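Local coordinates for protein Aac(6')-ib (Escherichia coli, PDB 2BUE) that probably transfers an acetyl group from acetyl-CoA to the 6'-amino group of aminoglycoside antibiotics, thereby conferring resistance to them, at residues V49-G54 and N160-R165; Q94-L99 and Q153-P158; Q119-A122 and Q126-K129. The protein carries 2 engineered substitutions. One frame throughout, in Å; residues are numbered along the deposited sequence.

Contact 1 (V49-G54 and N160-R165); sequences VEWWGG and NLRAIR. With COA (coenzyme A), chain B.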
loop_
_atom_site.group_PDB
_atom_site.type_symbol
_atom_site.label_atom_id
_atom_site.label_comp_id
_atom_site.label_asym_id
_atom_site.label_seq_id
_atom_site.Cartn_x
_atom_site.Cartn_y
_atom_site.Cartn_z
ATOM N N VAL A 49 -9.386 -9.530 -5.950
ATOM C CA VAL A 49 -10.769 -9.101 -5.772
ATOM C C VAL A 49 -11.233 -9.318 -4.316
ATOM O O VAL A 49 -11.950 -8.486 -3.757
ATOM C CB VAL A 49 -11.706 -9.836 -6.759
ATOM C CG1 VAL A 49 -13.145 -9.543 -6.437
ATOM C CG2 VAL A 49 -11.399 -9.398 -8.178
ATOM N N GLU A 50 -10.799 -10.430 -3.728
ATOM C CA GLU A 50 -11.152 -10.794 -2.358
ATOM C C GLU A 50 -10.905 -9.662 -1.338
ATOM O O GLU A 50 -11.716 -9.452 -0.409
ATOM C CB GLU A 50 -10.375 -12.058 -1.968
ATOM C CG GLU A 50 -10.621 -12.531 -0.545
ATOM C CD GLU A 50 -10.006 -13.890 -0.240
ATOM O OE1 GLU A 50 -9.076 -14.341 -0.953
ATOM O OE2 GLU A 50 -10.478 -14.519 0.736
ATOM N N TRP A 51 -9.819 -8.916 -1.533
ATOM C CA TRP A 51 -9.328 -7.953 -0.528
ATOM C C TRP A 51 -9.204 -6.518 -1.055
ATOM O O TRP A 51 -8.795 -5.612 -0.335
ATOM C CB TRP A 51 -7.960 -8.410 -0.006
ATOM C CG TRP A 51 -7.981 -9.755 0.674
ATOM C CD1 TRP A 51 -7.340 -10.895 0.272
ATOM C CD2 TRP A 51 -8.703 -10.099 1.868
ATOM N NE1 TRP A 51 -7.605 -11.925 1.148
ATOM C CE2 TRP A 51 -8.442 -11.467 2.133
ATOM C CE3 TRP A 51 -9.537 -9.382 2.738
ATOM C CZ2 TRP A 51 -8.986 -12.137 3.244
ATOM C CZ3 TRP A 51 -10.087 -10.048 3.837
ATOM C CH2 TRP A 51 -9.813 -11.410 4.069
ATOM N N TRP A 52 -9.533 -6.325 -2.329
ATOM C CA TRP A 52 -9.287 -5.056 -2.978
ATOM C C TRP A 52 -10.434 -4.709 -3.869
ATOM O O TRP A 52 -10.774 -5.467 -4.779
ATOM C CB TRP A 52 -8.030 -5.125 -3.834
ATOM C CG TRP A 52 -7.496 -3.777 -4.231
ATOM C CD1 TRP A 52 -8.073 -2.859 -5.089
ATOM C CD2 TRP A 52 -6.281 -3.194 -3.779
ATOM N NE1 TRP A 52 -7.271 -1.736 -5.186
ATOM C CE2 TRP A 52 -6.162 -1.924 -4.403
ATOM C CE3 TRP A 52 -5.265 -3.621 -2.907
ATOM C CZ2 TRP A 52 -5.076 -1.081 -4.178
ATOM C CZ3 TRP A 52 -4.171 -2.776 -2.688
ATOM C CH2 TRP A 52 -4.092 -1.521 -3.321
ATOM N N GLY A 53 -11.009 -3.545 -3.626
ATOM C CA GLY A 53 -12.067 -3.044 -4.461
ATOM C C GLY A 53 -13.212 -2.550 -3.605
ATOM O O GLY A 53 -13.633 -1.392 -3.737
ATOM N N GLY A 54 -13.704 -3.422 -2.722
ATOM C CA GLY A 54 -14.884 -3.096 -1.900
ATOM C C GLY A 54 -16.083 -2.903 -2.815
ATOM O O GLY A 54 -16.404 -3.800 -3.605
ATOM N N ASN A 160 -8.495 -9.609 7.201
ATOM C CA ASN A 160 -7.301 -9.900 6.400
ATOM C C ASN A 160 -6.059 -10.232 7.228
ATOM O O ASN A 160 -5.086 -9.452 7.274
ATOM C CB ASN A 160 -7.027 -8.719 5.440
ATOM C CG ASN A 160 -6.150 -9.112 4.260
ATOM O OD1 ASN A 160 -5.615 -10.213 4.218
ATOM N ND2 ASN A 160 -6.027 -8.206 3.273
ATOM N N LEU A 161 -6.099 -11.395 7.891
ATOM C CA LEU A 161 -5.065 -11.787 8.838
ATOM C C LEU A 161 -3.680 -11.927 8.172
ATOM O O LEU A 161 -2.642 -11.625 8.790
ATOM C CB LEU A 161 -5.496 -13.080 9.584
ATOM C CG LEU A 161 -6.820 -12.946 10.374
ATOM C CD1 LEU A 161 -7.245 -14.314 10.967
ATOM C CD2 LEU A 161 -6.742 -11.861 11.465
ATOM N N ARG A 162 -3.671 -12.383 6.920
ATOM C CA ARG A 162 -2.426 -12.563 6.181
ATOM C C ARG A 162 -1.751 -11.199 5.979
ATOM O O ARG A 162 -0.545 -11.053 6.206
ATOM C CB ARG A 162 -2.692 -13.245 4.826
ATOM C CG ARG A 162 -1.426 -13.447 3.993
ATOM C CD ARG A 162 -1.711 -14.216 2.683
ATOM N NE ARG A 162 -2.734 -13.550 1.891
ATOM C CZ ARG A 162 -3.482 -14.134 0.953
ATOM N NH1 ARG A 162 -3.332 -15.429 0.677
ATOM N NH2 ARG A 162 -4.396 -13.428 0.306
ATOM N N ALA A 163 -2.539 -10.209 5.566
ATOM C CA ALA A 163 -1.998 -8.831 5.358
ATOM C C ALA A 163 -1.471 -8.277 6.689
ATOM O O ALA A 163 -0.389 -7.696 6.750
ATOM C CB ALA A 163 -3.058 -7.923 4.797
ATOM N N ILE A 164 -2.240 -8.472 7.759
ATOM C CA ILE A 164 -1.822 -7.999 9.095
ATOM C C ILE A 164 -0.466 -8.595 9.512
ATOM O O ILE A 164 0.443 -7.864 9.955
ATOM C CB ILE A 164 -2.922 -8.267 10.174
ATOM C CG1 ILE A 164 -4.191 -7.447 9.866
ATOM C CG2 ILE A 164 -2.401 -7.963 11.575
ATOM C CD1 ILE A 164 -5.452 -7.976 10.571
ATOM N N ARG A 165 -0.313 -9.910 9.346
ATOM C CA ARG A 165 0.951 -10.566 9.663
ATOM C C ARG A 165 2.103 -10.070 8.786
ATOM O O ARG A 165 3.196 -9.824 9.289
ATOM C CB ARG A 165 0.822 -12.090 9.575
ATOM C CG ARG A 165 2.121 -12.816 9.912
ATOM C CD ARG A 165 2.395 -12.859 11.422
ATOM N NE ARG A 165 3.809 -13.120 11.713
ATOM C CZ ARG A 165 4.586 -12.320 12.445
ATOM N NH1 ARG A 165 4.090 -11.213 12.987
ATOM N NH2 ARG A 165 5.863 -12.634 12.655
HETATM N N1A COA B . -4.103 -16.190 7.653
HETATM C C2A COA B . -3.283 -15.721 8.592
HETATM N N3A COA B . -1.976 -15.645 8.389
HETATM C C4A COA B . -1.459 -16.050 7.215
HETATM C C5A COA B . -2.279 -16.545 6.216
HETATM C C6A COA B . -3.643 -16.611 6.455
HETATM N N6A COA B . -4.458 -17.082 5.506
HETATM N N7A COA B . -1.518 -16.870 5.172
HETATM C C8A COA B . -0.258 -16.596 5.497
HETATM N N9A COA B . -0.226 -16.105 6.742
HETATM C C1B COA B . 0.958 -15.654 7.463
HETATM C C2B COA B . 2.138 -16.341 6.805
HETATM O O2B COA B . 2.413 -17.547 7.525
HETATM C C3B COA B . 3.228 -15.283 6.948
HETATM O O3B COA B . 3.679 -15.250 8.306
HETATM P P3B COA B . 4.920 -16.141 8.784
HETATM O O7A COA B . 5.238 -15.596 10.276
HETATM O O8A COA B . 6.168 -15.731 7.858
HETATM O O9A COA B . 4.607 -17.597 8.746
HETATM C C4B COA B . 2.453 -13.980 6.699
HETATM O O4B COA B . 1.075 -14.248 7.076
HETATM C C5B COA B . 2.485 -13.322 5.317
HETATM O O5B COA B . 3.789 -12.837 4.974
HETATM P P1A COA B . 4.229 -12.884 3.405
HETATM O O1A COA B . 5.360 -11.916 3.160
HETATM O O2A COA B . 4.389 -14.268 2.892
HETATM O O3A COA B . 2.912 -12.263 2.757
HETATM P P2A COA B . 2.615 -12.253 1.154
HETATM O O4A COA B . 3.889 -12.395 0.424
HETATM O O5A COA B . 1.456 -13.137 0.829
HETATM O O6A COA B . 2.114 -10.718 1.009
HETATM C CBP COA B . 0.010 -9.522 0.772
HETATM C CCP COA B . 0.980 -10.205 1.759
HETATM C CDP COA B . -1.212 -9.021 1.577
HETATM C CEP COA B . 0.743 -8.329 0.106
HETATM C CAP COA B . -0.437 -10.559 -0.314
HETATM O OAP COA B . -0.847 -11.796 0.307
HETATM C C9P COA B . -1.537 -10.015 -1.252
HETATM O O9P COA B . -1.256 -9.167 -2.101
HETATM N N8P COA B . -2.774 -10.532 -1.071
HETATM C C7P COA B . -3.945 -10.126 -1.882
HETATM C C6P COA B . -4.194 -8.598 -1.783
HETATM C C5P COA B . -4.177 -8.042 -0.338
HETATM O O5P COA B . -4.651 -8.679 0.607
HETATM N N4P COA B . -3.632 -6.823 -0.194
HETATM C C3P COA B . -3.524 -6.192 1.139
HETATM C C2P COA B . -4.766 -5.395 1.530
HETATM S S1P COA B . -4.542 -4.487 3.126
HETATM O O HOH W 1 -6.611 -13.691 -1.598
#
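Trp51 and Asn160 make the tight half of this contact: the indole ring and the side-chain amide lie 9° from parallel, with Asn160 CG 3.6 Å above the Trp51 ring plane and over its centre. Asn160 CB adds a CH-pi contact, 3.9 Å from the centroid of the six-membered ring, while Glu50 CG covers the opposite face near the rim. A chi1 of -160° lays the Asn160 amide flat over the indole. Asn160 ND2 gives an almost straight 3.0 Å hydrogen bond to coenzyme A O5P, and OD1 accepts a weak N-cap bond from Ala163 N.

The other half is loose. Arg162 NH2 stands 3.6 Å from Trp51 NE1 without a hydrogen bond, the guanidinium turned 78° to the indole and one of its faces lying over coenzyme A OAP. Glu50 OE1 and Arg162 NH2 remain 4.9 Å apart, linked through a water 2.6 Å from Glu50 OE1 and 2.9 Å from Arg162 NH2.

In this coenzyme A site Arg165 NE also donates to phosphate oxygen O7A; Trp51 O and Gly53 N hydrogen-bond ribostamycin, so the loop borders both ligands. The contact ties the loop after helix 46-49 to the start of helix 161-169, beside the pantetheine arm, while Trp52 packs on strand 114-121.

Contact 2 (Q94-L99 and Q153-P158); sequences QSYVAL and QTDPSP. With RIO (ribostamycin), chain C.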
loop_
_atom_site.group_PDB
_atom_site.type_symbol
_atom_site.label_atom_id
_atom_site.label_comp_id
_atom_site.label_asym_id
_atom_site.label_seq_id
_atom_site.Cartn_x
_atom_site.Cartn_y
_atom_site.Cartn_z
ATOM N N GLN A 94 0.797 1.663 -3.432
ATOM C CA GLN A 94 0.566 3.109 -3.448
ATOM C C GLN A 94 0.905 3.662 -2.085
ATOM O O GLN A 94 0.779 2.947 -1.070
ATOM C CB GLN A 94 -0.876 3.444 -3.839
ATOM C CG GLN A 94 -1.924 2.781 -2.930
ATOM C CD GLN A 94 -3.349 3.119 -3.329
ATOM O OE1 GLN A 94 -3.680 3.233 -4.523
ATOM N NE2 GLN A 94 -4.217 3.232 -2.330
ATOM N N SER A 95 1.393 4.903 -2.071
ATOM C CA SER A 95 1.549 5.641 -0.830
ATOM C C SER A 95 0.671 6.895 -0.896
ATOM O O SER A 95 0.386 7.417 -1.988
ATOM C CB SER A 95 3.011 6.030 -0.578
ATOM O OG SER A 95 3.514 6.859 -1.617
ATOM N N TYR A 96 0.253 7.402 0.255
ATOM C CA TYR A 96 -0.612 8.572 0.263
ATOM C C TYR A 96 -0.283 9.465 1.446
ATOM O O TYR A 96 0.230 8.990 2.481
ATOM C CB TYR A 96 -2.127 8.199 0.205
ATOM C CG TYR A 96 -2.561 7.314 1.357
ATOM C CD1 TYR A 96 -2.945 7.890 2.580
ATOM C CD2 TYR A 96 -2.591 5.908 1.227
ATOM C CE1 TYR A 96 -3.320 7.099 3.672
ATOM C CE2 TYR A 96 -2.982 5.103 2.348
ATOM C CZ TYR A 96 -3.334 5.712 3.544
ATOM O OH TYR A 96 -3.711 4.981 4.650
ATOM N N VAL A 97 -0.547 10.760 1.273
ATOM C CA VAL A 97 -0.458 11.693 2.391
ATOM C C VAL A 97 -1.767 11.583 3.171
ATOM O O VAL A 97 -2.831 11.959 2.679
ATOM C CB VAL A 97 -0.231 13.153 1.890
ATOM C CG1 VAL A 97 -0.191 14.125 3.101
ATOM C CG2 VAL A 97 1.084 13.221 1.086
ATOM N N ALA A 98 -1.691 11.111 4.414
ATOM C CA ALA A 98 -2.912 10.854 5.183
ATOM C C ALA A 98 -3.764 12.134 5.407
ATOM O O ALA A 98 -4.974 12.113 5.240
ATOM C CB ALA A 98 -2.560 10.186 6.515
ATOM N N LEU A 99 -3.114 13.240 5.769
ATOM C CA LEU A 99 -3.801 14.516 5.966
ATOM C C LEU A 99 -4.526 14.995 4.678
ATOM O O LEU A 99 -5.556 15.697 4.758
ATOM C CB LEU A 99 -2.785 15.542 6.470
ATOM C CG LEU A 99 -3.279 16.867 7.038
ATOM C CD1 LEU A 99 -4.073 16.601 8.288
ATOM C CD2 LEU A 99 -2.076 17.757 7.348
ATOM N N GLN A 153 1.633 4.516 8.049
ATOM C CA GLN A 153 0.449 3.803 8.558
ATOM C C GLN A 153 -0.060 2.838 7.513
ATOM O O GLN A 153 0.212 2.984 6.296
ATOM C CB GLN A 153 -0.675 4.772 8.948
ATOM C CG GLN A 153 -1.269 5.487 7.712
ATOM C CD GLN A 153 -2.405 6.436 8.060
ATOM O OE1 GLN A 153 -2.362 7.158 9.069
ATOM N NE2 GLN A 153 -3.411 6.476 7.195
ATOM N N THR A 154 -0.821 1.848 7.965
ATOM C CA THR A 154 -1.612 1.040 7.030
ATOM C C THR A 154 -2.882 0.589 7.768
ATOM O O THR A 154 -2.932 0.693 8.990
ATOM C CB THR A 154 -0.826 -0.140 6.449
ATOM O OG1 THR A 154 -1.544 -0.699 5.322
ATOM C CG2 THR A 154 -0.549 -1.189 7.512
ATOM N N ASP A 155 -3.867 0.116 7.014
ATOM C CA ASP A 155 -5.216 -0.067 7.561
ATOM C C ASP A 155 -5.911 -1.320 6.992
ATOM O O ASP A 155 -7.005 -1.210 6.418
ATOM C CB ASP A 155 -6.059 1.199 7.351
ATOM C CG ASP A 155 -6.396 1.459 5.866
ATOM O OD1 ASP A 155 -5.608 1.027 4.990
ATOM O OD2 ASP A 155 -7.469 2.045 5.599
ATOM N N PRO A 156 -5.285 -2.504 7.165
ATOM C CA PRO A 156 -5.896 -3.724 6.641
ATOM C C PRO A 156 -7.263 -3.987 7.277
ATOM O O PRO A 156 -7.515 -3.576 8.403
ATOM C CB PRO A 156 -4.911 -4.832 7.050
ATOM C CG PRO A 156 -4.158 -4.246 8.278
ATOM C CD PRO A 156 -4.031 -2.769 7.902
ATOM N N SER A 157 -8.134 -4.657 6.526
ATOM C CA SER A 157 -9.370 -5.179 7.086
ATOM C C SER A 157 -9.066 -6.106 8.273
ATOM O O SER A 157 -8.119 -6.897 8.213
ATOM C CB SER A 157 -10.057 -6.027 6.020
ATOM O OG SER A 157 -11.047 -6.855 6.610
ATOM N N PRO A 158 -9.921 -6.062 9.315
ATOM C CA PRO A 158 -9.785 -7.020 10.421
ATOM C C PRO A 158 -9.849 -8.488 9.945
ATOM O O PRO A 158 -9.292 -9.352 10.610
ATOM C CB PRO A 158 -11.010 -6.711 11.311
ATOM C CG PRO A 158 -11.336 -5.243 10.977
ATOM C CD PRO A 158 -11.062 -5.144 9.509
HETATM O O1 RIO C . -7.024 2.226 -4.566
HETATM C C1 RIO C . -6.887 3.519 -5.174
HETATM C C2 RIO C . -8.140 4.342 -4.850
HETATM O O2 RIO C . -8.719 3.960 -3.585
HETATM C C3 RIO C . -8.188 4.795 -2.543
HETATM O O3 RIO C . -7.255 4.059 -1.726
HETATM C C4 RIO C . -7.576 4.090 -0.280
HETATM C C5 RIO C . -6.969 5.339 0.422
HETATM O O4 RIO C . -7.523 6.527 -0.116
HETATM C C6 RIO C . -7.136 5.340 1.952
HETATM N N1 RIO C . -6.364 6.483 2.520
HETATM C C7 RIO C . -6.597 4.012 2.552
HETATM C C8 RIO C . -7.307 2.805 1.905
HETATM N N2 RIO C . -6.820 1.560 2.565
HETATM C C9 RIO C . -7.050 2.771 0.358
HETATM O O5 RIO C . -7.882 1.683 -0.140
HETATM C C10 RIO C . -7.252 0.895 -1.150
HETATM O O6 RIO C . -6.461 -0.120 -0.581
HETATM C C11 RIO C . -7.190 -1.194 0.113
HETATM C C12 RIO C . -6.128 -2.253 0.494
HETATM N N3 RIO C . -5.362 -1.814 1.670
HETATM C C13 RIO C . -8.286 -1.816 -0.806
HETATM O O7 RIO C . -9.065 -2.738 -0.006
HETATM C C14 RIO C . -9.193 -0.700 -1.380
HETATM O O8 RIO C . -10.257 -1.226 -2.225
HETATM C C15 RIO C . -8.354 0.360 -2.112
HETATM N N4 RIO C . -9.171 1.464 -2.615
HETATM C C16 RIO C . -7.559 6.017 -3.262
HETATM O O9 RIO C . -8.276 7.161 -2.824
HETATM C C17 RIO C . -7.933 5.836 -4.744
HETATM O O10 RIO C . -9.222 6.477 -4.956
HETATM O O HOH W 2 -3.413 2.372 4.361
#
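The phenol ring of Tyr96 receives the amide of Gln153 at its edge, the two planes 76° apart, while one ring face carries ribostamycin N1, 3.2 Å above the plane and displaced toward the rim. A water also lies at the ring edge, in the plane, and the ring of Trp106 meets that of Tyr96 nearly parallel. The setting is the central sheet of the GNAT acetyltransferase fold: strands 88-97 and 151-154 flank strand 114-121, so this contact reaches across the strand between them by side chains, with the nearest CA atoms, those of Ala98 and Gln153, still 8.5 Å apart.

One direct hydrogen bond spans the gap. Gln153 NE2 donates to Tyr96 OH over 3.0 Å at 167°, and the hydroxyl oxygen lies in the amide plane. A chi1 of 68° tucks Gln153 CG in over its own backbone, and the straight chain beyond it carries the amide to the phenol. Since Gln153 OE1 is bound by Tyr187 OH, both ends of the amide are engaged and its rotation is fixed. Ala98 CB packs 3.9 Å from Gln153 NE2.

Tyr96 and Asp155 are joined indirectly: the water is hydrogen-bonded to Tyr96 OH at 2.6 Å and to Asp155 OD1 at 2.7 Å. This places the phenol in the second shell of a residue that holds the antibiotic, because ribostamycin N2 donates to Asp155 OD1 and, weakly, to OD2. The pocket is therefore reached from both segments, with Tyr96 under one amino group and Asp155 gripping another. Two residues earlier in the strand than Tyr96, Gln94 NE2, also hydrogen-bonded to Asp118 OD2, donates to ribostamycin O3 at 3.2 Å.

Contact 3 (Q119-A122 and Q126-K129); sequences QLLA and QLGK. With COA (coenzyme A), chain B.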
loop_
_atom_site.group_PDB
_atom_site.type_symbol
_atom_site.label_atom_id
_atom_site.label_comp_id
_atom_site.label_asym_id
_atom_site.label_seq_id
_atom_site.Cartn_x
_atom_site.Cartn_y
_atom_site.Cartn_z
ATOM N N GLN A 119 -1.026 -2.246 -0.846
ATOM C CA GLN A 119 -0.310 -2.992 -1.875
ATOM C C GLN A 119 -0.916 -4.366 -2.124
ATOM O O GLN A 119 -1.733 -4.864 -1.336
ATOM C CB GLN A 119 1.197 -3.113 -1.549
ATOM C CG GLN A 119 1.557 -4.144 -0.518
ATOM C CD GLN A 119 1.053 -3.818 0.843
ATOM O OE1 GLN A 119 1.167 -2.677 1.315
ATOM N NE2 GLN A 119 0.517 -4.836 1.523
ATOM N N LEU A 120 -0.545 -4.916 -3.267
ATOM C CA LEU A 120 -1.024 -6.236 -3.674
ATOM C C LEU A 120 0.064 -6.922 -4.508
ATOM O O LEU A 120 0.837 -6.265 -5.217
ATOM C CB LEU A 120 -2.331 -6.118 -4.472
ATOM C CG LEU A 120 -2.252 -5.362 -5.815
ATOM C CD1 LEU A 120 -1.929 -6.325 -6.969
ATOM C CD2 LEU A 120 -3.543 -4.592 -6.094
ATOM N N LEU A 121 0.095 -8.248 -4.409
ATOM C CA LEU A 121 0.925 -9.079 -5.274
ATOM C C LEU A 121 0.078 -9.619 -6.433
ATOM O O LEU A 121 -1.005 -10.183 -6.234
ATOM C CB LEU A 121 1.514 -10.261 -4.480
ATOM C CG LEU A 121 2.588 -9.919 -3.437
ATOM C CD1 LEU A 121 3.067 -11.221 -2.737
ATOM C CD2 LEU A 121 3.742 -9.156 -4.107
ATOM N N ALA A 122 0.608 -9.471 -7.635
ATOM C CA ALA A 122 -0.109 -9.791 -8.866
ATOM C C ALA A 122 -0.452 -11.280 -9.054
ATOM O O ALA A 122 -1.497 -11.596 -9.624
ATOM C CB ALA A 122 0.712 -9.305 -10.063
ATOM N N GLN A 126 2.614 -16.644 -6.143
ATOM C CA GLN A 126 3.699 -16.006 -5.399
ATOM C C GLN A 126 3.292 -15.525 -4.011
ATOM O O GLN A 126 4.082 -14.837 -3.361
ATOM C CB GLN A 126 4.309 -14.849 -6.223
ATOM C CG GLN A 126 5.037 -15.281 -7.499
ATOM C CD GLN A 126 5.585 -14.121 -8.328
ATOM O OE1 GLN A 126 4.888 -13.146 -8.615
ATOM N NE2 GLN A 126 6.852 -14.228 -8.723
ATOM N N LEU A 127 2.089 -15.884 -3.554
ATOM C CA LEU A 127 1.587 -15.490 -2.227
ATOM C C LEU A 127 2.164 -16.378 -1.135
ATOM O O LEU A 127 2.467 -17.543 -1.385
ATOM C CB LEU A 127 0.057 -15.559 -2.151
ATOM C CG LEU A 127 -0.756 -14.737 -3.163
ATOM C CD1 LEU A 127 -2.262 -14.962 -3.025
ATOM C CD2 LEU A 127 -0.414 -13.238 -3.050
ATOM N N GLY A 128 2.312 -15.818 0.066
ATOM C CA GLY A 128 2.768 -16.579 1.245
ATOM C C GLY A 128 4.195 -17.092 1.195
ATOM O O GLY A 128 4.531 -18.079 1.867
ATOM N N LYS A 129 5.042 -16.443 0.404
ATOM C CA LYS A 129 6.441 -16.829 0.264
ATOM C C LYS A 129 7.416 -15.686 0.627
ATOM O O LYS A 129 8.585 -15.697 0.213
ATOM C CB LYS A 129 6.696 -17.329 -1.157
ATOM C CG LYS A 129 5.956 -18.638 -1.482
ATOM C CD LYS A 129 6.142 -19.004 -2.943
ATOM C CE LYS A 129 5.442 -20.303 -3.271
ATOM N NZ LYS A 129 5.809 -20.757 -4.643
HETATM N N1A COA B . -4.103 -16.190 7.653
HETATM C C2A COA B . -3.283 -15.721 8.592
HETATM N N3A COA B . -1.976 -15.645 8.389
HETATM C C4A COA B . -1.459 -16.050 7.215
HETATM C C5A COA B . -2.279 -16.545 6.216
HETATM C C6A COA B . -3.643 -16.611 6.455
HETATM N N6A COA B . -4.458 -17.082 5.506
HETATM N N7A COA B . -1.518 -16.870 5.172
HETATM C C8A COA B . -0.258 -16.596 5.497
HETATM N N9A COA B . -0.226 -16.105 6.742
HETATM C C1B COA B . 0.958 -15.654 7.463
HETATM C C2B COA B . 2.138 -16.341 6.805
HETATM O O2B COA B . 2.413 -17.547 7.525
HETATM C C3B COA B . 3.228 -15.283 6.948
HETATM O O3B COA B . 3.679 -15.250 8.306
HETATM P P3B COA B . 4.920 -16.141 8.784
HETATM O O7A COA B . 5.238 -15.596 10.276
HETATM O O8A COA B . 6.168 -15.731 7.858
HETATM O O9A COA B . 4.607 -17.597 8.746
HETATM C C4B COA B . 2.453 -13.980 6.699
HETATM O O4B COA B . 1.075 -14.248 7.076
HETATM C C5B COA B . 2.485 -13.322 5.317
HETATM O O5B COA B . 3.789 -12.837 4.974
HETATM P P1A COA B . 4.229 -12.884 3.405
HETATM O O1A COA B . 5.360 -11.916 3.160
HETATM O O2A COA B . 4.389 -14.268 2.892
HETATM O O3A COA B . 2.912 -12.263 2.757
HETATM P P2A COA B . 2.615 -12.253 1.154
HETATM O O4A COA B . 3.889 -12.395 0.424
HETATM O O5A COA B . 1.456 -13.137 0.829
HETATM O O6A COA B . 2.114 -10.718 1.009
HETATM C CBP COA B . 0.010 -9.522 0.772
HETATM C CCP COA B . 0.980 -10.205 1.759
HETATM C CDP COA B . -1.212 -9.021 1.577
HETATM C CEP COA B . 0.743 -8.329 0.106
HETATM C CAP COA B . -0.437 -10.559 -0.314
HETATM O OAP COA B . -0.847 -11.796 0.307
HETATM C C9P COA B . -1.537 -10.015 -1.252
HETATM O O9P COA B . -1.256 -9.167 -2.101
HETATM N N8P COA B . -2.774 -10.532 -1.071
HETATM C C7P COA B . -3.945 -10.126 -1.882
HETATM C C6P COA B . -4.194 -8.598 -1.783
HETATM C C5P COA B . -4.177 -8.042 -0.338
HETATM O O5P COA B . -4.651 -8.679 0.607
HETATM N N4P COA B . -3.632 -6.823 -0.194
HETATM C C3P COA B . -3.524 -6.192 1.139
HETATM C C2P COA B . -4.766 -5.395 1.530
HETATM S S1P COA B . -4.542 -4.487 3.126
#
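Leu121 and Leu127 meet side-on, through unlike parts of their chains: Leu127 CD2 comes to within 3.8 Å of Leu121 CB, so the end of one leucine rests against the root of the other. Leu121 CB points at the loop, and with CG anti to the carbonyl carbon (chi1 -70°) its CD1 branch passes alongside Leu127 toward the Gln126 carbonyl. There Leu121 CD1 lies 3.8 Å from the carbonyl oxygen Gln126 O and 3.5 Å from coenzyme A O4A. Leu127, whose CB does not aim at the strand, turns only its CD2 branch inward; that methyl is also 3.7 Å from coenzyme A OAP. Both leucines therefore touch the cofactor as well as each other, and no hydrogen bond crosses between the two segments.

This is the end of strand 114-121 and the glycine-rich loop leading into helix 131-144, the pyrophosphate-binding loop of the GNAT fold, where Gly130 and Gly132 also bind coenzyme A. The positive phi of Gly128 (66°) marks a sharp turn of the loop at a residue without a side chain, and its N donates to the pyrophosphate oxygen O5A over 2.9 Å at 164°.

The strand uses its main chain on the pantetheine. Leu121 N donates to coenzyme A O9P at 2.8 Å, and two residues earlier Gln119 O accepts from N4P at 3.0 Å, so the arm is held alongside the strand much as a neighbouring strand would be. Farther from the cofactor, the chain of Gln126 packs on Ile90 and Leu131, with its OE1 bound by Asn123 ND2, while Leu127 reaches His47 of helix 46-49.

In the fold
Contact 2 is the buried one, all four of its touching residues being buried, whereas contacts 1 and 3 are partly buried and border the cofactor cleft. Both of these touch coenzyme A, by side-chain N-H groups of Asn160 and Arg165 in the former and by main-chain bonds plus leucine packing in the latter. They meet directly through Trp52 against Gln119 and Leu120, and Arg162 against Leu127. Contact 2 relies on side-chain polar bonds and serves ribostamycin, which the loop of contact 1 also reaches, by main-chain atoms. It joins contact 1 where Ile164 packs on Pro156. Contacts 2 and 3 do not touch, yet strand 114-121, which ends in contact 3, runs between the strands of contact 2.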